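Side-chain contacts in putative lipoprotein YcdA (PDB 4R4G), which is of unknown function but is probably a membrane-attached lipoprotein with an immunoglobulin-like N-terminal domain and a mixed helix-and-sheet C-terminal domain: residues S151-V156 / Q306-M311; D165-K168 / N173-E176; D180-A185 / G211-L216; K293-K298 / A316-E321. All coordinates share one frame; numbering follows the deposited sequence.

Contact 1 (S151-V156 / Q306-M311); sequences SAYVDV and QWQLDM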
loop_
_atom_site.group_PDB
_atom_site.type_symbol
_atom_site.label_atom_id
_atom_site.label_comp_id
_atom_site.label_asym_id
_atom_site.label_seq_id
_atom_site.Cartn_x
_atom_site.Cartn_y
_atom_site.Cartn_z
ATOM N N SER A 151 4.199 6.546 -3.290
ATOM C CA SER A 151 4.937 7.740 -2.884
ATOM C C SER A 151 5.752 8.297 -4.068
ATOM O O SER A 151 5.818 9.522 -4.205
ATOM C CB SER A 151 5.839 7.429 -1.690
ATOM O OG SER A 151 6.340 8.604 -1.074
ATOM N N ALA A 152 6.336 7.412 -4.933
ATOM C CA ALA A 152 7.101 7.799 -6.139
ATOM C C ALA A 152 6.199 8.520 -7.146
ATOM O O ALA A 152 6.622 9.504 -7.746
ATOM C CB ALA A 152 7.730 6.576 -6.789
ATOM N N TYR A 153 4.943 8.043 -7.302
ATOM C CA TYR A 153 3.925 8.641 -8.153
ATOM C C TYR A 153 3.626 10.042 -7.664
ATOM O O TYR A 153 3.596 10.960 -8.468
ATOM C CB TYR A 153 2.641 7.793 -8.152
ATOM C CG TYR A 153 2.549 6.785 -9.275
ATOM C CD1 TYR A 153 2.021 7.136 -10.513
ATOM C CD2 TYR A 153 2.953 5.465 -9.090
ATOM C CE1 TYR A 153 1.901 6.203 -11.538
ATOM C CE2 TYR A 153 2.840 4.522 -10.111
ATOM C CZ TYR A 153 2.321 4.898 -11.336
ATOM O OH TYR A 153 2.225 3.978 -12.350
ATOM N N VAL A 154 3.458 10.218 -6.343
ATOM C CA VAL A 154 3.182 11.510 -5.698
ATOM C C VAL A 154 4.375 12.458 -5.939
ATOM O O VAL A 154 4.176 13.608 -6.347
ATOM C CB VAL A 154 2.825 11.340 -4.189
ATOM C CG1 VAL A 154 2.797 12.680 -3.456
ATOM C CG2 VAL A 154 1.483 10.648 -4.037
ATOM N N ASP A 155 5.597 11.949 -5.771
ATOM C CA ASP A 155 6.820 12.721 -5.977
ATOM C C ASP A 155 6.886 13.339 -7.382
ATOM O O ASP A 155 7.003 14.565 -7.511
ATOM C CB ASP A 155 8.049 11.828 -5.737
ATOM C CG ASP A 155 8.553 11.755 -4.309
ATOM O OD1 ASP A 155 7.819 12.184 -3.388
ATOM O OD2 ASP A 155 9.688 11.293 -4.113
ATOM N N VAL A 156 6.757 12.498 -8.430
ATOM C CA VAL A 156 6.864 12.946 -9.819
ATOM C C VAL A 156 5.643 13.752 -10.273
ATOM O O VAL A 156 5.838 14.760 -10.953
ATOM C CB VAL A 156 7.183 11.803 -10.820
ATOM C CG1 VAL A 156 8.458 11.072 -10.424
ATOM C CG2 VAL A 156 6.027 10.824 -10.970
ATOM N N GLN A 306 6.492 -4.647 -10.056
ATOM C CA GLN A 306 6.412 -3.207 -10.184
ATOM C C GLN A 306 4.990 -2.811 -9.911
ATOM O O GLN A 306 4.072 -3.432 -10.444
ATOM C CB GLN A 306 6.849 -2.765 -11.572
ATOM C CG GLN A 306 8.322 -2.944 -11.837
ATOM C CD GLN A 306 8.640 -2.581 -13.254
ATOM O OE1 GLN A 306 7.920 -2.929 -14.192
ATOM N NE2 GLN A 306 9.722 -1.852 -13.453
ATOM N N TRP A 307 4.788 -1.818 -9.061
ATOM C CA TRP A 307 3.441 -1.408 -8.716
ATOM C C TRP A 307 3.027 -0.151 -9.474
ATOM O O TRP A 307 3.822 0.771 -9.655
ATOM C CB TRP A 307 3.322 -1.223 -7.213
ATOM C CG TRP A 307 3.478 -2.509 -6.464
ATOM C CD1 TRP A 307 4.643 -3.058 -6.011
ATOM C CD2 TRP A 307 2.440 -3.431 -6.132
ATOM N NE1 TRP A 307 4.386 -4.254 -5.380
ATOM C CE2 TRP A 307 3.040 -4.510 -5.441
ATOM C CE3 TRP A 307 1.051 -3.454 -6.345
ATOM C CZ2 TRP A 307 2.294 -5.570 -4.920
ATOM C CZ3 TRP A 307 0.314 -4.520 -5.851
ATOM C CH2 TRP A 307 0.930 -5.553 -5.133
ATOM N N GLN A 308 1.774 -0.151 -9.948
ATOM C CA GLN A 308 1.207 0.912 -10.759
ATOM C C GLN A 308 -0.108 1.452 -10.213
ATOM O O GLN A 308 -0.902 0.721 -9.618
ATOM C CB GLN A 308 0.974 0.403 -12.186
ATOM C CG GLN A 308 2.137 0.640 -13.135
ATOM C CD GLN A 308 1.819 0.174 -14.531
ATOM O OE1 GLN A 308 1.624 -1.027 -14.788
ATOM N NE2 GLN A 308 1.781 1.112 -15.467
ATOM N N LEU A 309 -0.328 2.756 -10.453
ATOM C CA LEU A 309 -1.545 3.499 -10.122
ATOM C C LEU A 309 -2.282 3.833 -11.429
ATOM O O LEU A 309 -1.678 4.422 -12.330
ATOM C CB LEU A 309 -1.217 4.787 -9.330
ATOM C CG LEU A 309 -2.397 5.670 -8.967
ATOM C CD1 LEU A 309 -3.405 4.931 -8.136
ATOM C CD2 LEU A 309 -1.958 6.916 -8.259
ATOM N N ASP A 310 -3.565 3.417 -11.544
ATOM C CA ASP A 310 -4.386 3.726 -12.717
ATOM C C ASP A 310 -4.869 5.158 -12.547
ATOM O O ASP A 310 -5.619 5.444 -11.614
ATOM C CB ASP A 310 -5.557 2.719 -12.903
ATOM C CG ASP A 310 -6.355 2.823 -14.212
ATOM O OD1 ASP A 310 -6.184 3.840 -14.952
ATOM O OD2 ASP A 310 -7.154 1.897 -14.496
HETATM N N MSE A 311 -4.391 6.059 -13.408
HETATM C CA MSE A 311 -4.725 7.483 -13.333
HETATM C C MSE A 311 -6.214 7.770 -13.633
HETATM O O MSE A 311 -6.751 8.792 -13.188
HETATM C CB MSE A 311 -3.814 8.302 -14.259
HETATM C CG MSE A 311 -2.329 8.302 -13.828
HETATM SE SE MSE A 311 -1.955 8.626 -11.909
HETATM C CE MSE A 311 -2.859 10.392 -11.700
HETATM O O HOH W 1 0.514 4.441 -14.567
#

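Contact 2 (D165-K168 / N173-E176); sequences DFEK and NKNE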
loop_
_atom_site.group_PDB
_atom_site.type_symbol
_atom_site.label_atom_id
_atom_site.label_comp_id
_atom_site.label_asym_id
_atom_site.label_seq_id
_atom_site.Cartn_x
_atom_site.Cartn_y
_atom_site.Cartn_z
ATOM N N ASP A 165 14.336 6.331 -9.173
ATOM C CA ASP A 165 13.728 5.067 -8.839
ATOM C C ASP A 165 12.382 4.849 -9.540
ATOM O O ASP A 165 11.998 3.694 -9.712
ATOM C CB ASP A 165 13.533 4.987 -7.320
ATOM C CG ASP A 165 14.744 4.528 -6.528
ATOM O OD1 ASP A 165 15.821 4.308 -7.148
ATOM O OD2 ASP A 165 14.619 4.378 -5.290
ATOM N N PHE A 166 11.668 5.936 -9.927
ATOM C CA PHE A 166 10.320 5.886 -10.510
ATOM C C PHE A 166 10.133 4.804 -11.580
ATOM O O PHE A 166 9.252 3.958 -11.426
ATOM C CB PHE A 166 9.866 7.246 -11.076
ATOM C CG PHE A 166 8.422 7.226 -11.530
ATOM C CD1 PHE A 166 7.383 7.208 -10.605
ATOM C CD2 PHE A 166 8.102 7.134 -12.878
ATOM C CE1 PHE A 166 6.054 7.147 -11.024
ATOM C CE2 PHE A 166 6.774 7.062 -13.292
ATOM C CZ PHE A 166 5.760 7.099 -12.364
ATOM N N GLU A 167 10.910 4.849 -12.657
ATOM C CA GLU A 167 10.781 3.873 -13.731
ATOM C C GLU A 167 11.019 2.451 -13.192
ATOM O O GLU A 167 10.164 1.588 -13.395
ATOM C CB GLU A 167 11.734 4.206 -14.880
ATOM C CG GLU A 167 11.648 5.664 -15.320
ATOM C CD GLU A 167 11.273 5.931 -16.766
ATOM O OE1 GLU A 167 11.316 4.989 -17.593
ATOM O OE2 GLU A 167 10.961 7.102 -17.080
ATOM N N LYS A 168 12.114 2.242 -12.422
ATOM C CA LYS A 168 12.490 0.943 -11.834
ATOM C C LYS A 168 11.383 0.358 -10.961
ATOM O O LYS A 168 11.047 -0.820 -11.086
ATOM C CB LYS A 168 13.787 1.052 -10.984
ATOM C CG LYS A 168 15.011 1.658 -11.691
ATOM C CD LYS A 168 16.026 2.262 -10.694
ATOM C CE LYS A 168 17.103 3.092 -11.366
ATOM N NZ LYS A 168 17.868 3.906 -10.384
ATOM N N ASN A 173 6.574 5.343 -17.575
ATOM C CA ASN A 173 7.625 6.312 -17.878
ATOM C C ASN A 173 7.152 7.673 -17.398
ATOM O O ASN A 173 6.037 8.094 -17.730
ATOM C CB ASN A 173 8.072 6.282 -19.337
ATOM C CG ASN A 173 7.338 7.162 -20.297
ATOM O OD1 ASN A 173 7.719 8.322 -20.522
ATOM N ND2 ASN A 173 6.340 6.585 -20.950
ATOM N N LYS A 174 7.963 8.308 -16.521
ATOM C CA LYS A 174 7.601 9.564 -15.876
ATOM C C LYS A 174 7.200 10.629 -16.872
ATOM O O LYS A 174 6.117 11.184 -16.722
ATOM C CB LYS A 174 8.663 10.097 -14.878
ATOM C CG LYS A 174 10.088 10.348 -15.376
ATOM C CD LYS A 174 11.070 10.588 -14.195
ATOM C CE LYS A 174 11.191 12.036 -13.739
ATOM N NZ LYS A 174 12.168 12.198 -12.620
ATOM N N ASN A 175 8.001 10.858 -17.915
ATOM C CA ASN A 175 7.754 11.921 -18.893
ATOM C C ASN A 175 6.333 11.868 -19.460
ATOM O O ASN A 175 5.646 12.878 -19.417
ATOM C CB ASN A 175 8.794 11.893 -20.002
ATOM C CG ASN A 175 10.196 11.817 -19.455
ATOM O OD1 ASN A 175 10.767 12.828 -19.032
ATOM N ND2 ASN A 175 10.731 10.592 -19.344
ATOM N N GLU A 176 5.865 10.695 -19.883
ATOM C CA GLU A 176 4.524 10.526 -20.441
ATOM C C GLU A 176 3.410 10.727 -19.403
ATOM O O GLU A 176 2.464 11.458 -19.691
ATOM C CB GLU A 176 4.384 9.137 -21.080
ATOM C CG GLU A 176 3.337 9.049 -22.174
ATOM C CD GLU A 176 3.428 7.789 -23.007
ATOM O OE1 GLU A 176 3.017 6.713 -22.508
ATOM O OE2 GLU A 176 3.922 7.877 -24.155
#

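Contact 3 (D180-A185 / G211-L216); sequences DFNESA and GIKEGL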
loop_
_atom_site.group_PDB
_atom_site.type_symbol
_atom_site.label_atom_id
_atom_site.label_comp_id
_atom_site.label_asym_id
_atom_site.label_seq_id
_atom_site.Cartn_x
_atom_site.Cartn_y
_atom_site.Cartn_z
ATOM N N ASP A 180 0.841 13.983 -19.388
ATOM C CA ASP A 180 -0.589 13.697 -19.446
ATOM C C ASP A 180 -1.299 14.320 -18.248
ATOM O O ASP A 180 -2.336 14.965 -18.433
ATOM C CB ASP A 180 -0.857 12.184 -19.513
ATOM C CG ASP A 180 -0.526 11.507 -20.838
ATOM O OD1 ASP A 180 -0.232 12.234 -21.838
ATOM O OD2 ASP A 180 -0.565 10.257 -20.886
ATOM N N PHE A 181 -0.699 14.185 -17.035
ATOM C CA PHE A 181 -1.234 14.733 -15.787
ATOM C C PHE A 181 -1.316 16.241 -15.863
ATOM O O PHE A 181 -2.380 16.785 -15.607
ATOM C CB PHE A 181 -0.406 14.292 -14.559
ATOM C CG PHE A 181 -0.864 14.895 -13.242
ATOM C CD1 PHE A 181 -1.892 14.309 -12.507
ATOM C CD2 PHE A 181 -0.265 16.053 -12.739
ATOM C CE1 PHE A 181 -2.324 14.879 -11.305
ATOM C CE2 PHE A 181 -0.698 16.619 -11.539
ATOM C CZ PHE A 181 -1.718 16.026 -10.827
ATOM N N ASN A 182 -0.209 16.909 -16.223
ATOM C CA ASN A 182 -0.130 18.358 -16.374
ATOM C C ASN A 182 -1.130 18.894 -17.394
ATOM O O ASN A 182 -1.699 19.957 -17.176
ATOM C CB ASN A 182 1.283 18.764 -16.767
ATOM C CG ASN A 182 2.275 18.551 -15.652
ATOM O OD1 ASN A 182 1.914 18.269 -14.514
ATOM N ND2 ASN A 182 3.550 18.660 -15.949
ATOM N N GLU A 183 -1.372 18.171 -18.486
ATOM C CA GLU A 183 -2.323 18.649 -19.479
ATOM C C GLU A 183 -3.738 18.536 -18.954
ATOM O O GLU A 183 -4.489 19.509 -19.016
ATOM C CB GLU A 183 -2.155 17.932 -20.824
ATOM C CG GLU A 183 -0.959 18.439 -21.628
ATOM C CD GLU A 183 -0.772 19.942 -21.762
ATOM O OE1 GLU A 183 -1.747 20.649 -22.108
ATOM O OE2 GLU A 183 0.364 20.410 -21.520
ATOM N N SER A 184 -4.067 17.392 -18.357
ATOM C CA SER A 184 -5.362 17.123 -17.743
ATOM C C SER A 184 -5.646 18.164 -16.644
ATOM O O SER A 184 -6.760 18.678 -16.569
ATOM C CB SER A 184 -5.371 15.702 -17.182
ATOM O OG SER A 184 -6.520 15.412 -16.405
ATOM N N ALA A 185 -4.612 18.511 -15.845
ATOM C CA ALA A 185 -4.685 19.472 -14.749
ATOM C C ALA A 185 -4.943 20.898 -15.250
ATOM O O ALA A 185 -5.718 21.608 -14.622
ATOM C CB ALA A 185 -3.402 19.433 -13.941
ATOM N N GLY A 211 4.087 26.058 -9.927
ATOM C CA GLY A 211 3.950 26.721 -8.633
ATOM C C GLY A 211 3.206 25.868 -7.621
ATOM O O GLY A 211 3.683 25.703 -6.495
ATOM N N ILE A 212 2.036 25.309 -8.013
ATOM C CA ILE A 212 1.233 24.404 -7.163
ATOM C C ILE A 212 2.110 23.231 -6.718
ATOM O O ILE A 212 2.176 22.954 -5.526
ATOM C CB ILE A 212 -0.068 23.912 -7.865
ATOM C CG1 ILE A 212 -1.122 25.027 -7.916
ATOM C CG2 ILE A 212 -0.637 22.693 -7.179
ATOM C CD1 ILE A 212 -2.178 24.806 -8.963
ATOM N N LYS A 213 2.822 22.592 -7.657
ATOM C CA LYS A 213 3.740 21.481 -7.371
ATOM C C LYS A 213 4.863 21.873 -6.406
ATOM O O LYS A 213 5.207 21.079 -5.539
ATOM C CB LYS A 213 4.353 20.910 -8.659
ATOM C CG LYS A 213 3.367 20.150 -9.526
ATOM C CD LYS A 213 4.080 19.328 -10.550
ATOM C CE LYS A 213 3.106 18.812 -11.567
ATOM N NZ LYS A 213 3.683 17.670 -12.328
ATOM N N GLU A 214 5.414 23.080 -6.530
ATOM C CA GLU A 214 6.487 23.498 -5.632
ATOM C C GLU A 214 5.927 23.696 -4.230
ATOM O O GLU A 214 6.566 23.275 -3.262
ATOM C CB GLU A 214 7.215 24.746 -6.133
ATOM C CG GLU A 214 8.659 24.785 -5.649
ATOM C CD GLU A 214 9.160 26.144 -5.186
ATOM O OE1 GLU A 214 9.268 27.072 -6.028
ATOM O OE2 GLU A 214 9.480 26.268 -3.980
ATOM N N GLY A 215 4.710 24.247 -4.152
ATOM C CA GLY A 215 3.988 24.459 -2.903
ATOM C C GLY A 215 3.684 23.150 -2.202
ATOM O O GLY A 215 3.981 23.001 -1.015
ATOM N N LEU A 216 3.137 22.168 -2.942
ATOM C CA LEU A 216 2.799 20.866 -2.381
ATOM C C LEU A 216 4.037 20.122 -1.937
ATOM O O LEU A 216 4.003 19.511 -0.878
ATOM C CB LEU A 216 1.980 20.011 -3.356
ATOM C CG LEU A 216 0.620 20.571 -3.824
ATOM C CD1 LEU A 216 -0.043 19.623 -4.796
ATOM C CD2 LEU A 216 -0.335 20.816 -2.669
#

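Contact 4 (K293-K298 / A316-E321); sequences KTVEVK and AAELVE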
loop_
_atom_site.group_PDB
_atom_site.type_symbol
_atom_site.label_atom_id
_atom_site.label_comp_id
_atom_site.label_asym_id
_atom_site.label_seq_id
_atom_site.Cartn_x
_atom_site.Cartn_y
_atom_site.Cartn_z
ATOM N N LYS A 293 -6.433 13.743 5.663
ATOM C CA LYS A 293 -7.431 12.937 4.975
ATOM C C LYS A 293 -6.763 11.640 4.602
ATOM O O LYS A 293 -5.613 11.633 4.160
ATOM C CB LYS A 293 -8.020 13.668 3.755
ATOM C CG LYS A 293 -9.375 13.117 3.281
ATOM C CD LYS A 293 -10.124 14.135 2.419
ATOM C CE LYS A 293 -11.537 13.730 2.066
ATOM N NZ LYS A 293 -12.338 14.898 1.593
ATOM N N THR A 294 -7.442 10.539 4.856
ATOM C CA THR A 294 -6.890 9.236 4.534
ATOM C C THR A 294 -7.630 8.705 3.313
ATOM O O THR A 294 -8.861 8.705 3.289
ATOM C CB THR A 294 -6.946 8.327 5.746
ATOM O OG1 THR A 294 -6.425 9.041 6.872
ATOM C CG2 THR A 294 -6.144 7.074 5.545
ATOM N N VAL A 295 -6.892 8.338 2.271
ATOM C CA VAL A 295 -7.490 7.859 1.025
ATOM C C VAL A 295 -6.957 6.484 0.762
ATOM O O VAL A 295 -5.756 6.270 0.885
ATOM C CB VAL A 295 -7.223 8.821 -0.176
ATOM C CG1 VAL A 295 -7.806 8.272 -1.477
ATOM C CG2 VAL A 295 -7.782 10.204 0.093
ATOM N N GLU A 296 -7.830 5.549 0.406
ATOM C CA GLU A 296 -7.384 4.207 0.055
ATOM C C GLU A 296 -7.208 4.183 -1.438
ATOM O O GLU A 296 -8.053 4.701 -2.170
ATOM C CB GLU A 296 -8.347 3.118 0.546
ATOM C CG GLU A 296 -8.181 2.801 2.021
ATOM C CD GLU A 296 -8.944 1.598 2.536
ATOM O OE1 GLU A 296 -10.152 1.477 2.221
ATOM O OE2 GLU A 296 -8.346 0.809 3.307
ATOM N N VAL A 297 -6.066 3.681 -1.879
ATOM C CA VAL A 297 -5.681 3.662 -3.284
ATOM C C VAL A 297 -5.241 2.249 -3.634
ATOM O O VAL A 297 -4.463 1.645 -2.895
ATOM C CB VAL A 297 -4.560 4.729 -3.521
ATOM C CG1 VAL A 297 -3.702 4.421 -4.741
ATOM C CG2 VAL A 297 -5.145 6.132 -3.616
ATOM N N LYS A 298 -5.735 1.728 -4.754
ATOM C CA LYS A 298 -5.387 0.398 -5.226
ATOM C C LYS A 298 -4.224 0.472 -6.216
ATOM O O LYS A 298 -4.262 1.238 -7.188
ATOM C CB LYS A 298 -6.620 -0.284 -5.857
ATOM C CG LYS A 298 -6.463 -1.772 -6.194
ATOM C CD LYS A 298 -7.745 -2.386 -6.794
ATOM C CE LYS A 298 -8.000 -2.005 -8.241
ATOM N NZ LYS A 298 -9.084 -2.815 -8.851
ATOM N N ALA A 316 -7.594 7.470 -7.532
ATOM C CA ALA A 316 -6.403 8.255 -7.896
ATOM C C ALA A 316 -6.750 9.745 -7.894
ATOM O O ALA A 316 -5.980 10.555 -7.381
ATOM C CB ALA A 316 -5.874 7.841 -9.259
ATOM N N ALA A 317 -7.941 10.095 -8.403
ATOM C CA ALA A 317 -8.425 11.471 -8.428
ATOM C C ALA A 317 -8.594 11.994 -7.021
ATOM O O ALA A 317 -8.152 13.098 -6.725
ATOM C CB ALA A 317 -9.744 11.548 -9.174
ATOM N N GLU A 318 -9.198 11.177 -6.146
ATOM C CA GLU A 318 -9.447 11.456 -4.736
ATOM C C GLU A 318 -8.159 11.687 -3.993
ATOM O O GLU A 318 -8.143 12.472 -3.051
ATOM C CB GLU A 318 -10.172 10.276 -4.111
ATOM C CG GLU A 318 -11.508 10.635 -3.497
ATOM C CD GLU A 318 -12.416 9.436 -3.333
ATOM O OE1 GLU A 318 -12.007 8.465 -2.653
ATOM O OE2 GLU A 318 -13.525 9.456 -3.919
ATOM N N LEU A 319 -7.087 10.981 -4.390
ATOM C CA LEU A 319 -5.774 11.123 -3.782
ATOM C C LEU A 319 -5.221 12.517 -4.139
ATOM O O LEU A 319 -4.828 13.278 -3.242
ATOM C CB LEU A 319 -4.854 9.990 -4.258
ATOM C CG LEU A 319 -3.352 10.120 -3.959
ATOM C CD1 LEU A 319 -3.054 9.972 -2.456
ATOM C CD2 LEU A 319 -2.547 9.142 -4.817
ATOM N N VAL A 320 -5.273 12.869 -5.440
ATOM C CA VAL A 320 -4.818 14.159 -5.959
ATOM C C VAL A 320 -5.623 15.297 -5.302
ATOM O O VAL A 320 -5.011 16.247 -4.823
ATOM C CB VAL A 320 -4.902 14.186 -7.505
ATOM C CG1 VAL A 320 -4.500 15.540 -8.063
ATOM C CG2 VAL A 320 -4.035 13.088 -8.114
ATOM N N GLU A 321 -6.966 15.159 -5.201
ATOM C CA GLU A 321 -7.858 16.166 -4.596
ATOM C C GLU A 321 -7.584 16.372 -3.113
ATOM O O GLU A 321 -7.895 17.435 -2.580
ATOM C CB GLU A 321 -9.339 15.776 -4.771
ATOM C CG GLU A 321 -9.906 16.016 -6.162
ATOM C CD GLU A 321 -11.264 15.398 -6.465
ATOM O OE1 GLU A 321 -11.716 14.510 -5.702
ATOM O OE2 GLU A 321 -11.862 15.780 -7.499
#

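Contact 1 (S151-V156 / Q306-M311)
Tyr153 reaches out from helix 145-157 and lays one face of its ring against Leu309. The apolar part of the contact is a CH-pi interaction: Leu309 CB sits 3.9 Å from the ring centroid, and its offset of only 4° from the ring normal places it squarely over the centre. With CG of Leu309 anti to the backbone N, the branched end leads away from the ring and packs on Leu150, Val297 and Met299. A looser Met-aromatic contact joins them, the selenium of selenomethionine Met311 lying 5.4 Å from the same centroid. Its direction, 59° off the normal, is oblique. At the ring edge, in its plane, Trp307 O approaches Tyr153 CE2 at 3.9 Å.

The segments join helix 145-157 to the sheet of the C-terminal domain. Strand 307-308 pairs antiparallel with strand 293-301, and the tyrosine ring packs beside this short strand and the residues that follow it. Phe166 of helix 165-170 meets the tyrosine in an edge-to-face arrangement.

The polar contacts gather at the phenol oxygen. Leu309 N gives Tyr153 OH a weak hydrogen bond, 3.4 Å long though nearly straight at 165°. A water lies 2.8 Å from Tyr153 OH and also donates to Leu309 O at 3.1 Å, so the hydroxyl is tied directly and indirectly to the backbone of one residue. A phenylalanine in place of Tyr153 would probably leave Leu309 N and the water without their hydroxyl partner. Beside this oxygen, Gln308 CG approaches Tyr153 OH at 3.4 Å.

Contact 2 (D165-K168 / N173-E176)
Glu167 leans from helix 165-170 over the start of the next helix, at Asn173 and Lys174. From its CB the chain sets out with CG beside the backbone N, then bends at chi2 (-121°), which brings the carboxylate across to the other segment. Glu167 CD comes 3.8 Å from Asn173 CA. One oxygen, Glu167 OE1, rests 3.9 Å from Asn173 CB; the other, Glu167 OE2, accepts a hydrogen bond from Lys174 N at 3.3 Å. That bond is moderately bent, 148° at the hydrogen, and its donor stands above the carboxylate plane, 57° out of it. An alanine in place of Glu167 would probably leave this backbone N-H without its acceptor and remove a negative charge from beside the helix start.

Phe166 supplies the apolar half: its CD2 touches Lys174 CB at 3.6 Å, in an oblique approach, while Asn173 C lies at the ring edge. Lys174 thus packs through its first carbons, and its ammonium group departs to a salt bridge with Asp162, its NZ staying 6.9 Å from Glu167 OE2.

Asn173 turns its own amide to the helix it precedes, and its OD1 accepts from Glu176 N at 3.1 Å. Together these bonds engage two N-H groups of the first turn, one through a neighbouring carboxylate and one through the asparagine. The latter is the classic N-cap, here opening helix 174-192 after a short connection from helix 165-170.

Contact 3 (D180-A185 / G211-L216)
Lys213 NZ donates to Asn182 OD1 across 2.9 Å, the single hydrogen bond between the two helical segments. The donor lies in the carbonyl plane on a lone pair of the amide oxygen, with a C=O...N angle of 125°. The last methylene follows closely, Lys213 CE standing 3.2 Å from Asn182 OD1. Asn182 ND2 is farther from the ammonium, at 3.8 Å, as expected for an amide that offers its oxygen to a donor. Lys213 NZ also makes a weak hydrogen bond with Leu157 O, at the end of helix 145-157, and this second carbonyl oxygen is likely to contribute to stabilising the buried ammonium.

Phe181 lies beside the bond to Asn182. Its CD2 is 4.3 Å from Lys213 NZ in an oblique approach, while Asn182 OD1 sits in the plane of the ring at its edge.

Helices 174-192 and 203-219 follow one another in the C-terminal domain, whose DUF5105 family is grouped with NTF2-like folds. Here their backbones are well apart, the nearest CA atoms, those of Asn182 and Lys213, being 10.3 Å from each other, and the gap is spanned by a long side chain. Lys213 runs extended beyond CG, all its later torsions close to 180°, which carries the ammonium across to the asparagine.

Further out, Phe181 packs on Leu158 and on the selenomethionine Met311, and a tetraethylene glycol, probably from the crystallisation liquor, lies about 4 Å from its side chain. Ile212 and Leu216 meet Phe283 and Ile324.

Contact 4 (K293-K298 / A316-E321)
Val297 and Leu319 meet at about a right angle, the valine directed from its strand at the helix and the leucine lying across its end. Val297 CG2 is the touching branch, 3.9 Å from Leu319 CB and 4.2 Å from Leu319 CD2, so a single methyl rests in the angle formed by the first carbon and one tip of the leucine. That methyl is anti to the carbonyl carbon of its own residue, and the other, CG1, is turned to Leu309.

Two residues back on the strand, Val295 also directs its CB at the helix but meets mostly backbone and first side-chain carbons. Its two methyls divide the work: CG1 lies 4.0 Å from Leu319 N and 4.1 Å from Glu318 CB, while CG2 sits 3.9 Å from Glu318 O. Glu318 thus takes part through CB and its carbonyl, its chain running extended past CG.

This is a helix laid on one face of a beta-sheet. The axes of strand 293-298 and helix 316-321 approach to 8.1 Å at their closest, with N-to-C directions 149° from each other, the chain having turned back through strand 307-308 before the helix begins. Val295 and Val297, alternate residues on the strand, face the helix, whereas Glu296 between them points away and packs on Ile235 of the adjoining strand.

No hydrogen bond links the two segments. Leu150 of helix 145-157 touches both Val297 and Leu319, bringing a second helix onto the same apolar patch, and Ala238 of strand 233-244 packs on the leucine from the sheet. Val295 also touches Ala322.

How the contacts relate
All four contacts belong to the C-terminal domain, and contact 1 touches each of the others. Contact 2, its centre about 9 Å away, meets it through a probable hydrogen bond of 2.9 Å from Gln306 NE2 to Lys168 O and through Val156 packing on Phe166. Contact 4, about 12 Å from contact 1 between centres, shares its sheet, strands 307-308 and 293-301 being neighbours. Contact 3 lies about 15 Å off; Phe181 CD1 is 4.1 Å from Met311 CE, and its CZ 4.0 Å from Val320 CG1 of contact 4. Contacts 2 and 3 both use helix 174-192. No active site is known; a tetraethylene glycol lies about 4 Å from the side chain of Phe181 in contact 3.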